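Local structure of tRNA threonylcarbamoyladenosine biosynthesis protein TsaE (1HTW) at residues F17-L28 with L148-F156; T30-N39 with F104-S115. The protein binds ATP and magnesium and is required for forming the threonylcarbamoyl group on adenosine 37 of tRNAs that read codons beginning with adenine. All coordinates share one frame; numbering follows the deposited sequence.

Interaction 1. Residues F17-L28 with L148-F156; sequences FGKKFAEILLKL and LGKNIISAF
Ile-24 and Ala-155 mark the nearest backbone approach of two helices, 17-28 and 148-155, whose axes come within 10.0 Å and run at 127° to each other, nearer to perpendicular than to antiparallel. Here the CB of Ala-155 rests against CG2 of Ile-24 at 3.6 Å. One turn earlier on the C-terminal helix, Ile-152 goes in as a knob among Phe-21, Ile-24, Leu-25 and Leu-28. Its CG1 meets CD1 of Leu-28 at 3.5 Å, its CD1 meets CD2 of Leu-25, and its CG2 lies at the edge of the Phe-21 ring, close to the ring plane.

Phe-156, the last residue of its segment, packs against the Phe-17 to Ile-24 part of the first helix. Ile-24 keeps CG1 beside its backbone N (chi1 -74°) and extends beyond it, which sets CD1 squarely over one ring face, 3.6 Å from the centroid: a CH-pi contact. Phe-17 lies nearly parallel to the Phe-156 ring but slid well aside, with 5.4 Å between centroids and CE1 against CE1. Phe-21 brings CD1 to the edge of the same ring, near its plane, and completes the aromatic cluster. At the exposed margin Lys-20 bends at its last torsion and gives a weak hydrogen bond from NZ to the backbone O of Phe-156, 3.1 Å long.

Beneath, Phe-17 and Phe-156 touch Leu-142, while Phe-21 and Ile-152 touch Ile-127, so both helices lie on one face of the central sheet. Cohesion across the pair is thus almost wholly apolar, with the lysine adding a single weak polar tie at the solvent edge.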
loop_
_atom_site.group_PDB
_atom_site.type_symbol
_atom_site.label_atom_id
_atom_site.label_comp_id
_atom_site.label_asym_id
_atom_site.label_seq_id
_atom_site.Cartn_x
_atom_site.Cartn_y
_atom_site.Cartn_z
ATOM N N PHE A 17 7.439 6.357 8.806
ATOM C CA PHE A 17 7.141 4.938 8.740
ATOM C C PHE A 17 6.848 4.492 7.314
ATOM O O PHE A 17 7.379 3.475 6.869
ATOM C CB PHE A 17 5.874 4.613 9.617
ATOM C CG PHE A 17 5.586 3.122 9.578
ATOM C CD1 PHE A 17 6.227 2.295 10.510
ATOM C CD2 PHE A 17 4.720 2.598 8.662
ATOM C CE1 PHE A 17 5.956 0.915 10.453
ATOM C CE2 PHE A 17 4.495 1.238 8.579
ATOM C CZ PHE A 17 5.115 0.403 9.516
ATOM N N GLY A 18 6.170 5.352 6.520
ATOM C CA GLY A 18 5.967 4.979 5.110
ATOM C C GLY A 18 7.331 4.855 4.382
ATOM O O GLY A 18 7.498 3.915 3.591
ATOM N N LYS A 19 8.230 5.760 4.658
ATOM C CA LYS A 19 9.542 5.741 3.925
ATOM C C LYS A 19 10.260 4.415 4.304
ATOM O O LYS A 19 10.715 3.685 3.419
ATOM C CB LYS A 19 10.415 6.895 4.309
ATOM C CG LYS A 19 11.812 6.838 3.613
ATOM C CD LYS A 19 12.692 7.994 4.009
ATOM C CE LYS A 19 14.137 7.808 3.565
ATOM N NZ LYS A 19 14.273 7.520 2.101
ATOM N N LYS A 20 10.261 4.114 5.600
ATOM C CA LYS A 20 10.938 2.846 6.033
ATOM C C LYS A 20 10.255 1.634 5.431
ATOM O O LYS A 20 10.985 0.752 4.909
ATOM C CB LYS A 20 10.948 2.755 7.561
ATOM C CG LYS A 20 11.557 1.463 8.102
ATOM C CD LYS A 20 11.527 1.385 9.619
ATOM C CE LYS A 20 12.622 0.426 10.134
ATOM N NZ LYS A 20 11.996 -0.828 10.637
ATOM N N PHE A 21 8.939 1.547 5.404
ATOM C CA PHE A 21 8.216 0.427 4.846
ATOM C C PHE A 21 8.476 0.291 3.340
ATOM O O PHE A 21 8.732 -0.765 2.770
ATOM C CB PHE A 21 6.718 0.635 5.116
ATOM C CG PHE A 21 5.737 -0.394 4.704
ATOM C CD1 PHE A 21 6.021 -1.745 4.744
ATOM C CD2 PHE A 21 4.425 -0.050 4.347
ATOM C CE1 PHE A 21 5.070 -2.683 4.343
ATOM C CE2 PHE A 21 3.467 -0.958 3.996
ATOM C CZ PHE A 21 3.811 -2.335 3.957
ATOM N N ALA A 22 8.436 1.422 2.612
ATOM C CA ALA A 22 8.640 1.370 1.150
ATOM C C ALA A 22 10.105 0.973 0.843
ATOM O O ALA A 22 10.283 0.156 -0.079
ATOM C CB ALA A 22 8.383 2.748 0.544
ATOM N N GLU A 23 11.046 1.426 1.636
ATOM C CA GLU A 23 12.454 1.061 1.463
ATOM C C GLU A 23 12.623 -0.443 1.641
ATOM O O GLU A 23 13.315 -1.082 0.811
ATOM C CB GLU A 23 13.380 1.860 2.309
ATOM C CG GLU A 23 13.508 3.347 1.957
ATOM C CD GLU A 23 14.383 3.567 0.734
ATOM O OE1 GLU A 23 14.646 2.589 0.000
ATOM O OE2 GLU A 23 14.818 4.719 0.501
ATOM N N ILE A 24 11.907 -1.020 2.617
ATOM C CA ILE A 24 11.978 -2.474 2.787
ATOM C C ILE A 24 11.428 -3.170 1.575
ATOM O O ILE A 24 12.054 -4.106 1.032
ATOM C CB ILE A 24 11.228 -2.926 4.066
ATOM C CG1 ILE A 24 12.047 -2.548 5.290
ATOM C CG2 ILE A 24 10.825 -4.371 4.006
ATOM C CD1 ILE A 24 11.250 -2.781 6.571
ATOM N N LEU A 25 10.286 -2.742 1.035
ATOM C CA LEU A 25 9.713 -3.362 -0.165
ATOM C C LEU A 25 10.652 -3.234 -1.365
ATOM O O LEU A 25 10.727 -4.231 -2.127
ATOM C CB LEU A 25 8.358 -2.742 -0.505
ATOM C CG LEU A 25 7.291 -2.757 0.563
ATOM C CD1 LEU A 25 5.958 -2.284 -0.076
ATOM C CD2 LEU A 25 7.093 -4.182 1.085
ATOM N N LEU A 26 11.348 -2.108 -1.512
ATOM C CA LEU A 26 12.246 -2.012 -2.689
ATOM C C LEU A 26 13.452 -2.961 -2.500
ATOM O O LEU A 26 13.810 -3.539 -3.545
ATOM C CB LEU A 26 12.869 -0.604 -2.763
ATOM C CG LEU A 26 11.890 0.495 -3.193
ATOM C CD1 LEU A 26 12.658 1.829 -3.217
ATOM C CD2 LEU A 26 11.313 0.183 -4.561
ATOM N N LYS A 27 13.972 -3.016 -1.308
ATOM C CA LYS A 27 15.236 -3.786 -1.048
ATOM C C LYS A 27 14.970 -5.279 -1.217
ATOM O O LYS A 27 15.898 -6.028 -1.582
ATOM C CB LYS A 27 15.694 -3.548 0.373
ATOM C CG LYS A 27 16.419 -2.223 0.622
ATOM C CD LYS A 27 17.661 -2.088 -0.253
ATOM C CE LYS A 27 18.404 -0.801 0.076
ATOM N NZ LYS A 27 19.465 -0.503 -0.939
ATOM N N LEU A 28 13.732 -5.713 -0.976
ATOM C CA LEU A 28 13.434 -7.131 -1.160
ATOM C C LEU A 28 13.553 -7.571 -2.597
ATOM O O LEU A 28 13.825 -8.760 -2.867
ATOM C CB LEU A 28 12.055 -7.505 -0.579
ATOM C CG LEU A 28 12.071 -7.479 0.955
ATOM C CD1 LEU A 28 10.642 -7.419 1.506
ATOM C CD2 LEU A 28 12.756 -8.744 1.480
ATOM N N LEU A 148 5.970 -13.934 1.632
ATOM C CA LEU A 148 6.651 -12.655 1.374
ATOM C C LEU A 148 6.245 -11.671 2.489
ATOM O O LEU A 148 7.098 -10.947 2.980
ATOM C CB LEU A 148 6.249 -12.111 -0.023
ATOM C CG LEU A 148 6.839 -10.708 -0.336
ATOM C CD1 LEU A 148 8.327 -10.615 -0.175
ATOM C CD2 LEU A 148 6.407 -10.273 -1.732
ATOM N N GLY A 149 4.963 -11.723 2.851
ATOM C CA GLY A 149 4.526 -10.829 3.977
ATOM C C GLY A 149 5.333 -11.067 5.218
ATOM O O GLY A 149 5.797 -10.192 5.958
ATOM N N LYS A 150 5.552 -12.380 5.539
ATOM C CA LYS A 150 6.400 -12.699 6.684
ATOM C C LYS A 150 7.772 -12.118 6.622
ATOM O O LYS A 150 8.343 -11.562 7.560
ATOM C CB LYS A 150 6.421 -14.222 6.910
ATOM C CG LYS A 150 7.642 -14.630 7.744
ATOM C CD LYS A 150 7.337 -15.863 8.585
ATOM C CE LYS A 150 8.528 -16.220 9.467
ATOM N NZ LYS A 150 8.757 -15.175 10.513
ATOM N N ASN A 151 8.407 -12.179 5.407
ATOM C CA ASN A 151 9.711 -11.611 5.168
ATOM C C ASN A 151 9.729 -10.082 5.297
ATOM O O ASN A 151 10.688 -9.504 5.806
ATOM C CB ASN A 151 10.199 -12.046 3.769
ATOM C CG ASN A 151 10.640 -13.530 3.821
ATOM O OD1 ASN A 151 11.062 -14.007 4.868
ATOM N ND2 ASN A 151 10.593 -14.188 2.688
ATOM N N ILE A 152 8.630 -9.457 4.875
ATOM C CA ILE A 152 8.517 -8.006 5.028
ATOM C C ILE A 152 8.492 -7.606 6.503
ATOM O O ILE A 152 9.199 -6.703 6.908
ATOM C CB ILE A 152 7.265 -7.457 4.332
ATOM C CG1 ILE A 152 7.393 -7.554 2.804
ATOM C CG2 ILE A 152 7.071 -5.981 4.730
ATOM C CD1 ILE A 152 6.092 -7.503 2.075
ATOM N N ILE A 153 7.676 -8.337 7.280
ATOM C CA ILE A 153 7.577 -8.017 8.698
ATOM C C ILE A 153 8.886 -8.283 9.436
ATOM O O ILE A 153 9.301 -7.471 10.271
ATOM C CB ILE A 153 6.390 -8.804 9.323
ATOM C CG1 ILE A 153 5.115 -8.022 8.943
ATOM C CG2 ILE A 153 6.560 -8.838 10.848
ATOM C CD1 ILE A 153 3.818 -8.685 9.330
ATOM N N SER A 154 9.593 -9.333 9.053
ATOM C CA SER A 154 10.857 -9.665 9.700
ATOM C C SER A 154 11.887 -8.577 9.423
ATOM O O SER A 154 12.780 -8.352 10.233
ATOM C CB SER A 154 11.387 -11.032 9.254
ATOM O OG SER A 154 11.769 -10.959 7.890
ATOM N N ALA A 155 11.723 -7.903 8.282
ATOM C CA ALA A 155 12.687 -6.847 7.937
ATOM C C ALA A 155 12.611 -5.654 8.846
ATOM O O ALA A 155 13.571 -4.859 8.956
ATOM C CB ALA A 155 12.507 -6.469 6.468
ATOM N N PHE A 156 11.503 -5.463 9.565
ATOM C CA PHE A 156 11.332 -4.330 10.439
ATOM C C PHE A 156 12.178 -4.383 11.699
ATOM O O PHE A 156 12.342 -3.356 12.373
ATOM C CB PHE A 156 9.851 -4.155 10.805
ATOM C CG PHE A 156 9.124 -3.374 9.742
ATOM C CD1 PHE A 156 9.128 -1.990 9.784
ATOM C CD2 PHE A 156 8.467 -4.013 8.715
ATOM C CE1 PHE A 156 8.413 -1.264 8.866
ATOM C CE2 PHE A 156 7.703 -3.285 7.804
ATOM C CZ PHE A 156 7.744 -1.906 7.846
#

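Interaction 2. Residues T30-N39 with F104-S115; sequences TEKAIMVYLN and FNTDSICLIEWS. With NA (sodium ion), chain F; MG (magnesium ion), chain D.
Strands 34-39 and 109-113 run parallel, 4.7 Å apart at closest, and five backbone hydrogen bonds join them from Ile-34 N to Ser-108 O through Leu-38 N to Ile-112 O, the latter 2.8 Å. Val-36 and Leu-111 point the same way on one sheet face, where CB of Val-36 meets CD2 of Leu-111 at 3.8 Å. On the other face Met-35 curls at chi2 and chi3, so that SD reaches CB of Cys-110 and approaches the Phe-104 ring obliquely, a Met-aromatic contact, while its CE presses tightly on CD1 of Ile-112 at 3.5 Å. Further along, Ser-115 places CB over the centre of the Tyr-37 ring, 3.6 Å from its centroid.

The OG of Ser-115 sits between its backbone N and carbonyl carbon (chi1 51°), which turns it to the sodium ion, 2.7 Å away. Leu-38 O, Ile-112 O and Asn-39 OD1 also bind this ion; ND2 of Asn-39 is hydrogen-bonded to OD1 of Asn-130. The sodium thereby bridges two carbonyl oxygens that would otherwise probably repel.

Glu-113 extends to give OE1 to the magnesium ion at 2.2 Å, while OE2 accepts from His-83. The strand ends and Ser-115 just beyond thus supply oxygens to the sodium, while Glu-113 alone of these segments binds the magnesium, with three waters and Thr-47 among its other ligands; gripped at both oxygens, the carboxylate is fixed in rotation beside the ADP of this P-loop-type fold.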
loop_
_atom_site.group_PDB
_atom_site.type_symbol
_atom_site.label_atom_id
_atom_site.label_comp_id
_atom_site.label_asym_id
_atom_site.label_seq_id
_atom_site.Cartn_x
_atom_site.Cartn_y
_atom_site.Cartn_z
ATOM N N THR A 30 11.578 -8.120 -5.327
ATOM C CA THR A 30 10.892 -9.333 -5.776
ATOM C C THR A 30 10.514 -9.243 -7.230
ATOM O O THR A 30 10.166 -8.164 -7.733
ATOM C CB THR A 30 9.600 -9.546 -4.921
ATOM O OG1 THR A 30 8.764 -8.371 -5.161
ATOM C CG2 THR A 30 9.990 -9.523 -3.447
ATOM N N GLU A 31 10.424 -10.402 -7.905
ATOM C CA GLU A 31 9.886 -10.437 -9.244
ATOM C C GLU A 31 8.360 -10.362 -9.245
ATOM O O GLU A 31 7.767 -9.873 -10.194
ATOM C CB GLU A 31 10.222 -11.846 -9.879
ATOM C CG GLU A 31 9.534 -11.968 -11.218
ATOM C CD GLU A 31 9.736 -13.314 -11.881
ATOM O OE1 GLU A 31 8.936 -14.234 -11.604
ATOM O OE2 GLU A 31 10.694 -13.427 -12.674
ATOM N N LYS A 32 7.739 -10.862 -8.168
ATOM C CA LYS A 32 6.271 -10.824 -8.157
ATOM C C LYS A 32 5.823 -9.428 -7.619
ATOM O O LYS A 32 6.587 -8.801 -6.927
ATOM C CB LYS A 32 5.615 -11.934 -7.420
ATOM C CG LYS A 32 5.671 -11.852 -5.899
ATOM C CD LYS A 32 4.553 -12.768 -5.349
ATOM C CE LYS A 32 4.232 -12.398 -3.928
ATOM N NZ LYS A 32 3.396 -13.413 -3.225
ATOM N N ALA A 33 4.663 -9.071 -8.094
ATOM C CA ALA A 33 4.149 -7.707 -7.642
ATOM C C ALA A 33 3.814 -7.843 -6.149
ATOM O O ALA A 33 3.236 -8.865 -5.751
ATOM C CB ALA A 33 2.936 -7.398 -8.449
ATOM N N ILE A 34 4.162 -6.827 -5.379
ATOM C CA ILE A 34 3.855 -6.916 -3.916
ATOM C C ILE A 34 2.473 -6.285 -3.679
ATOM O O ILE A 34 2.291 -5.143 -4.094
ATOM C CB ILE A 34 4.943 -6.227 -3.142
ATOM C CG1 ILE A 34 6.346 -6.804 -3.487
ATOM C CG2 ILE A 34 4.735 -6.261 -1.634
ATOM C CD1 ILE A 34 7.460 -6.239 -2.639
ATOM N N MET A 35 1.575 -7.043 -3.114
ATOM C CA MET A 35 0.199 -6.533 -2.882
ATOM C C MET A 35 0.105 -6.057 -1.429
ATOM O O MET A 35 0.257 -6.805 -0.479
ATOM C CB MET A 35 -0.818 -7.611 -3.185
ATOM C CG MET A 35 -0.556 -8.249 -4.596
ATOM S SD MET A 35 -1.095 -6.958 -5.963
ATOM C CE MET A 35 -2.867 -6.722 -5.538
ATOM N N VAL A 36 -0.219 -4.757 -1.297
ATOM C CA VAL A 36 -0.357 -4.176 0.053
ATOM C C VAL A 36 -1.801 -3.648 0.141
ATOM O O VAL A 36 -2.122 -2.700 -0.572
ATOM C CB VAL A 36 0.606 -3.026 0.235
ATOM C CG1 VAL A 36 0.581 -2.540 1.719
ATOM C CG2 VAL A 36 2.094 -3.503 0.031
ATOM N N TYR A 37 -2.569 -4.185 1.094
ATOM C CA TYR A 37 -3.931 -3.668 1.285
ATOM C C TYR A 37 -3.900 -2.697 2.460
ATOM O O TYR A 37 -3.470 -3.076 3.539
ATOM C CB TYR A 37 -4.852 -4.820 1.678
ATOM C CG TYR A 37 -5.231 -5.799 0.584
ATOM C CD1 TYR A 37 -4.609 -5.833 -0.661
ATOM C CD2 TYR A 37 -6.215 -6.729 0.864
ATOM C CE1 TYR A 37 -4.992 -6.792 -1.610
ATOM C CE2 TYR A 37 -6.608 -7.671 -0.069
ATOM C CZ TYR A 37 -5.987 -7.686 -1.291
ATOM O OH TYR A 37 -6.407 -8.648 -2.210
ATOM N N LEU A 38 -4.309 -1.433 2.206
ATOM C CA LEU A 38 -4.304 -0.392 3.205
ATOM C C LEU A 38 -5.749 -0.214 3.727
ATOM O O LEU A 38 -6.658 0.059 2.966
ATOM C CB LEU A 38 -3.854 0.962 2.612
ATOM C CG LEU A 38 -2.462 0.981 1.973
ATOM C CD1 LEU A 38 -2.218 2.305 1.269
ATOM C CD2 LEU A 38 -1.423 0.651 3.015
ATOM N N ASN A 39 -5.910 -0.539 5.014
ATOM C CA ASN A 39 -7.236 -0.588 5.633
ATOM C C ASN A 39 -7.334 0.420 6.791
ATOM O O ASN A 39 -6.400 0.857 7.404
ATOM C CB ASN A 39 -7.427 -1.992 6.220
ATOM C CG ASN A 39 -7.464 -3.088 5.159
ATOM O OD1 ASN A 39 -7.986 -2.862 4.040
ATOM N ND2 ASN A 39 -6.880 -4.221 5.513
ATOM N N PHE A 104 -0.338 -6.379 -12.154
ATOM C CA PHE A 104 -0.226 -7.469 -11.200
ATOM C C PHE A 104 0.733 -8.547 -11.702
ATOM O O PHE A 104 1.110 -9.410 -10.909
ATOM C CB PHE A 104 -1.560 -8.078 -10.822
ATOM C CG PHE A 104 -2.635 -7.135 -10.359
ATOM C CD1 PHE A 104 -2.346 -6.043 -9.563
ATOM C CD2 PHE A 104 -3.958 -7.358 -10.713
ATOM C CE1 PHE A 104 -3.343 -5.172 -9.161
ATOM C CE2 PHE A 104 -4.961 -6.515 -10.282
ATOM C CZ PHE A 104 -4.651 -5.412 -9.515
ATOM N N ASN A 105 1.180 -8.438 -12.956
ATOM C CA ASN A 105 2.080 -9.419 -13.530
ATOM C C ASN A 105 3.505 -8.983 -13.747
ATOM O O ASN A 105 4.227 -9.635 -14.532
ATOM C CB ASN A 105 1.547 -9.859 -14.932
ATOM C CG ASN A 105 0.524 -10.952 -14.748
ATOM O OD1 ASN A 105 -0.627 -10.662 -14.453
ATOM N ND2 ASN A 105 0.966 -12.194 -14.905
ATOM N N THR A 106 3.956 -7.927 -13.115
ATOM C CA THR A 106 5.323 -7.422 -13.256
ATOM C C THR A 106 5.883 -7.147 -11.879
ATOM O O THR A 106 5.137 -7.436 -10.900
ATOM C CB THR A 106 5.325 -6.215 -14.192
ATOM O OG1 THR A 106 6.633 -5.837 -14.597
ATOM C CG2 THR A 106 4.661 -5.041 -13.446
ATOM N N ASP A 107 7.104 -6.750 -11.712
ATOM C CA ASP A 107 7.817 -6.538 -10.479
ATOM C C ASP A 107 7.484 -5.092 -9.940
ATOM O O ASP A 107 8.367 -4.264 -9.821
ATOM C CB ASP A 107 9.316 -6.659 -10.673
ATOM C CG ASP A 107 9.881 -5.841 -11.812
ATOM O OD1 ASP A 107 9.146 -5.661 -12.817
ATOM O OD2 ASP A 107 11.049 -5.431 -11.729
ATOM N N SER A 108 6.190 -5.010 -9.732
ATOM C CA SER A 108 5.668 -3.704 -9.220
ATOM C C SER A 108 5.354 -3.817 -7.733
ATOM O O SER A 108 5.522 -4.825 -7.077
ATOM C CB SER A 108 4.375 -3.443 -9.986
ATOM O OG SER A 108 3.338 -4.333 -9.656
ATOM N N ILE A 109 4.895 -2.653 -7.218
ATOM C CA ILE A 109 4.370 -2.651 -5.809
ATOM C C ILE A 109 2.944 -2.049 -5.988
ATOM O O ILE A 109 2.856 -1.041 -6.680
ATOM C CB ILE A 109 5.198 -1.707 -4.944
ATOM C CG1 ILE A 109 6.556 -2.402 -4.613
ATOM C CG2 ILE A 109 4.460 -1.513 -3.599
ATOM C CD1 ILE A 109 7.631 -1.552 -4.118
ATOM N N CYS A 110 1.944 -2.661 -5.374
ATOM C CA CYS A 110 0.588 -2.130 -5.554
ATOM C C CYS A 110 0.094 -1.770 -4.105
ATOM O O CYS A 110 0.146 -2.644 -3.239
ATOM C CB CYS A 110 -0.345 -3.144 -6.142
ATOM S SG CYS A 110 0.052 -3.538 -7.920
ATOM N N LEU A 111 -0.421 -0.562 -4.013
ATOM C CA LEU A 111 -0.896 -0.118 -2.644
ATOM C C LEU A 111 -2.385 0.193 -2.823
ATOM O O LEU A 111 -2.701 1.035 -3.681
ATOM C CB LEU A 111 -0.130 1.165 -2.318
ATOM C CG LEU A 111 1.418 1.093 -2.440
ATOM C CD1 LEU A 111 2.045 2.479 -2.229
ATOM C CD2 LEU A 111 1.989 0.153 -1.325
ATOM N N ILE A 112 -3.213 -0.546 -2.119
ATOM C CA ILE A 112 -4.619 -0.608 -2.429
ATOM C C ILE A 112 -5.505 -0.143 -1.270
ATOM O O ILE A 112 -5.486 -0.756 -0.214
ATOM C CB ILE A 112 -4.984 -2.033 -2.820
ATOM C CG1 ILE A 112 -4.094 -2.403 -4.081
ATOM C CG2 ILE A 112 -6.448 -2.207 -3.169
ATOM C CD1 ILE A 112 -4.432 -3.763 -4.623
ATOM N N GLU A 113 -6.284 0.889 -1.542
ATOM C CA GLU A 113 -7.316 1.353 -0.587
ATOM C C GLU A 113 -8.639 0.806 -1.036
ATOM O O GLU A 113 -8.896 0.577 -2.226
ATOM C CB GLU A 113 -7.354 2.888 -0.527
ATOM C CG GLU A 113 -6.092 3.504 0.044
ATOM C CD GLU A 113 -6.057 4.988 0.146
ATOM O OE1 GLU A 113 -7.033 5.573 0.718
ATOM O OE2 GLU A 113 -5.045 5.605 -0.225
ATOM N N TRP A 114 -9.485 0.356 -0.075
ATOM C CA TRP A 114 -10.744 -0.273 -0.396
ATOM C C TRP A 114 -10.613 -1.547 -1.194
ATOM O O TRP A 114 -11.369 -1.870 -2.121
ATOM C CB TRP A 114 -11.652 0.724 -1.157
ATOM C CG TRP A 114 -12.298 1.709 -0.240
ATOM C CD1 TRP A 114 -11.890 2.987 0.037
ATOM C CD2 TRP A 114 -13.493 1.500 0.527
ATOM N NE1 TRP A 114 -12.746 3.568 0.931
ATOM C CE2 TRP A 114 -13.739 2.679 1.239
ATOM C CE3 TRP A 114 -14.358 0.413 0.680
ATOM C CZ2 TRP A 114 -14.830 2.823 2.102
ATOM C CZ3 TRP A 114 -15.453 0.562 1.531
ATOM C CH2 TRP A 114 -15.669 1.758 2.230
ATOM N N SER A 115 -9.690 -2.432 -0.749
ATOM C CA SER A 115 -9.464 -3.679 -1.465
ATOM C C SER A 115 -10.676 -4.592 -1.440
ATOM O O SER A 115 -10.761 -5.468 -2.322
ATOM C CB SER A 115 -8.269 -4.394 -0.797
ATOM O OG SER A 115 -8.490 -4.466 0.604
HETATM NA NA NA F . -7.558 -1.981 1.228
HETATM MG MG MG D . -7.352 7.704 0.996
HETATM O O HOH W 1 8.233 -5.831 -6.783
HETATM O O HOH W 2 3.360 -10.576 -10.231
HETATM O O HOH W 3 -9.262 0.741 2.626
HETATM O O HOH W 4 -9.347 7.332 1.635
HETATM O O HOH W 5 -7.757 9.858 0.973
HETATM O O HOH W 6 -8.115 7.768 -1.146
#

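Overall arrangement
Helix 11-28 leads into strand 34-39, and along the chain interaction 2 is nested inside the loop closed by interaction 1. Their centres lie 13 Å apart, and they touch: Leu-25 CB packs on Ile-109 CD1 at 3.9 Å, and Leu-148 CD1 on Thr-30 CG2 at 3.8 Å. The helix pair covers part of the sheet face carrying Ile-34, Val-36 and Ile-109, with Leu-25 on Val-36 and Ile-152 on Ile-34; helix 46-56 takes the part near Leu-38 and Leu-111. Glu-113 in interaction 2 is about 3 Å from the bound ADP; the side chain of Phe-17 in interaction 1 is about 9 Å from it, although the first turn of the same helix supplies Glu-11 and Met-14 to the pocket.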